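PDB 6YQ4: tannase from Fusobacterium nucleatum subsp. nucleatum ATCC 25586, which probably hydrolyses gallotannins, cleaving their galloyl esters as an alpha/beta-hydrolase-type tannase, an activity that would detoxify these plant polyphenols for the bacterium. Local coordinates for residues A[206-211]-A[453-458]. Sequence-based numbering, arbitrary orientation.
Sequences YCPITN and AILALK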
loop_
_atom_site.group_PDB
_atom_site.type_symbol
_atom_site.label_atom_id
_atom_site.label_comp_id
_atom_site.label_asym_id
_atom_site.label_seq_id
_atom_site.Cartn_x
_atom_site.Cartn_y
_atom_site.Cartn_z
ATOM N N TYR A 206 4.990 -1.128 -1.245
ATOM C CA TYR A 206 4.972 -1.961 -2.439
ATOM C C TYR A 206 3.574 -1.937 -3.023
ATOM O O TYR A 206 2.598 -2.136 -2.301
ATOM C CB TYR A 206 5.360 -3.404 -2.124
ATOM C CG TYR A 206 6.773 -3.558 -1.626
ATOM C CD1 TYR A 206 7.066 -3.442 -0.275
ATOM C CD2 TYR A 206 7.822 -3.805 -2.517
ATOM C CE1 TYR A 206 8.362 -3.576 0.177
ATOM C CE2 TYR A 206 9.123 -3.947 -2.080
ATOM C CZ TYR A 206 9.381 -3.829 -0.739
ATOM O OH TYR A 206 10.650 -3.985 -0.300
ATOM N N CYS A 207 3.495 -1.688 -4.326
ATOM C CA CYS A 207 2.301 -1.692 -5.164
ATOM C C CYS A 207 1.083 -1.134 -4.440
ATOM O O CYS A 207 0.050 -1.805 -4.391
ATOM C CB CYS A 207 2.037 -3.105 -5.677
ATOM S SG CYS A 207 2.032 -4.455 -4.433
ATOM N N PRO A 208 1.151 0.071 -3.866
ATOM C CA PRO A 208 0.023 0.556 -3.059
ATOM C C PRO A 208 -1.252 0.618 -3.885
ATOM O O PRO A 208 -1.260 1.125 -5.004
ATOM C CB PRO A 208 0.461 1.963 -2.619
ATOM C CG PRO A 208 1.535 2.376 -3.591
ATOM C CD PRO A 208 2.205 1.093 -4.036
ATOM N N ILE A 209 -2.339 0.104 -3.320
ATOM C CA ILE A 209 -3.654 0.242 -3.936
ATOM C C ILE A 209 -4.334 1.438 -3.283
ATOM O O ILE A 209 -5.146 1.254 -2.365
ATOM C CB ILE A 209 -4.503 -1.048 -3.782
ATOM C CG1 ILE A 209 -3.752 -2.292 -4.273
ATOM C CG2 ILE A 209 -5.861 -0.954 -4.478
ATOM C CD1 ILE A 209 -3.301 -2.233 -5.691
ATOM N N THR A 210 -3.989 2.665 -3.721
ATOM C CA THR A 210 -4.551 3.933 -3.215
ATOM C C THR A 210 -5.269 4.729 -4.290
ATOM O O THR A 210 -5.449 4.275 -5.428
ATOM C CB THR A 210 -3.515 4.921 -2.660
ATOM O OG1 THR A 210 -2.284 4.879 -3.415
ATOM C CG2 THR A 210 -3.331 4.805 -1.196
ATOM N N ASN A 211 -5.596 5.980 -3.922
ATOM C CA ASN A 211 -6.322 6.898 -4.794
ATOM C C ASN A 211 -7.563 6.222 -5.381
ATOM O O ASN A 211 -7.856 6.361 -6.578
ATOM C CB ASN A 211 -5.407 7.397 -5.892
ATOM C CG ASN A 211 -5.755 8.778 -6.373
ATOM O OD1 ASN A 211 -6.838 9.287 -6.091
ATOM N ND2 ASN A 211 -4.802 9.420 -7.089
ATOM N N ALA A 453 2.786 6.291 -9.668
ATOM C CA ALA A 453 3.529 7.415 -10.263
ATOM C C ALA A 453 2.980 8.759 -9.799
ATOM O O ALA A 453 3.755 9.667 -9.445
ATOM C CB ALA A 453 3.483 7.364 -11.796
ATOM N N ILE A 454 1.644 8.917 -9.817
ATOM C CA ILE A 454 1.031 10.165 -9.349
ATOM C C ILE A 454 1.337 10.407 -7.873
ATOM O O ILE A 454 1.592 11.541 -7.458
ATOM C CB ILE A 454 -0.481 10.149 -9.613
ATOM C CG1 ILE A 454 -0.780 10.452 -11.081
ATOM C CG2 ILE A 454 -1.219 11.095 -8.659
ATOM C CD1 ILE A 454 -2.222 10.087 -11.427
ATOM N N LEU A 455 1.321 9.356 -7.048
ATOM C CA LEU A 455 1.722 9.538 -5.652
ATOM C C LEU A 455 3.165 10.028 -5.567
ATOM O O LEU A 455 3.471 11.001 -4.863
ATOM C CB LEU A 455 1.567 8.233 -4.889
ATOM C CG LEU A 455 1.996 8.170 -3.430
ATOM C CD1 LEU A 455 1.007 8.910 -2.574
ATOM C CD2 LEU A 455 2.064 6.713 -3.007
ATOM N N ALA A 456 4.062 9.358 -6.295
ATOM C CA ALA A 456 5.464 9.738 -6.318
ATOM C C ALA A 456 5.647 11.179 -6.801
ATOM O O ALA A 456 6.460 11.923 -6.250
ATOM C CB ALA A 456 6.238 8.736 -7.185
ATOM N N LEU A 457 4.871 11.616 -7.792
ATOM C CA LEU A 457 5.058 12.987 -8.274
ATOM C C LEU A 457 4.618 14.001 -7.234
ATOM O O LEU A 457 5.258 15.048 -7.057
ATOM C CB LEU A 457 4.288 13.221 -9.569
ATOM C CG LEU A 457 4.847 12.539 -10.813
ATOM C CD1 LEU A 457 3.751 12.268 -11.875
ATOM C CD2 LEU A 457 5.958 13.369 -11.352
ATOM N N LYS A 458 3.482 13.732 -6.601
ATOM C CA LYS A 458 2.938 14.626 -5.594
ATOM C C LYS A 458 3.908 14.794 -4.443
ATOM O O LYS A 458 4.113 15.912 -3.948
ATOM C CB LYS A 458 1.589 14.082 -5.121
ATOM C CG LYS A 458 0.901 14.923 -4.098
ATOM C CD LYS A 458 0.496 16.249 -4.685
ATOM C CE LYS A 458 -0.088 17.133 -3.596
ATOM N NZ LYS A 458 -0.121 18.592 -3.981
#
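Pro208 and Leu455 make the apolar half of a light, buried contact between the loop that follows strand 202-206 of the central sheet and helix 450-461. The two segments bury only 114 Å² of surface between them and share no hydrogen bond, a useful illustration of how parts far apart in sequence can meet through a few carbon atoms. From the loop, the proline offers the CG corner of its ring; from the helix comes one branch of the leucine, and Pro208 CG lies 4.4 Å from Leu455 CD2. Leu455 reaches across because its CG stands anti to the backbone N (chi1 177°), and its side chain also rests on Ile438 of strand 435-439, the sheet neighbour of strand 202-206. Three residues further along the loop, Asn211 approaches Ile454, with 4.3 Å separating ND2 of the amide from the CG2 methyl. This is a loose van der Waals approach, since the polar end of Asn211 is engaged elsewhere: OD1 accepts from Asn214 and Asn422, while ND2 is hydrogen-bonded to the hydroxyl of Tyr275. Three partners thus hold the buried amide and should restrict its rotation. Ile454 also packs against Phe272, Leu276 and Leu279 of helix 259-279 and Phe299 of helix 298-316. On either side of Pro208 in the chain, Cys207 touches His476 and Asp444, and Ile209 touches Ser166, residues whose geometry is consistent with a Ser-His-Asp triad; the proline itself lies near this group without touching it. A loop leaving the carboxyl end of a parallel strand, close to a probable nucleophile elbow and backed by a helix that joins the last two strands, 435-439 and 465-469, is characteristic of the alpha/beta-hydrolase fold.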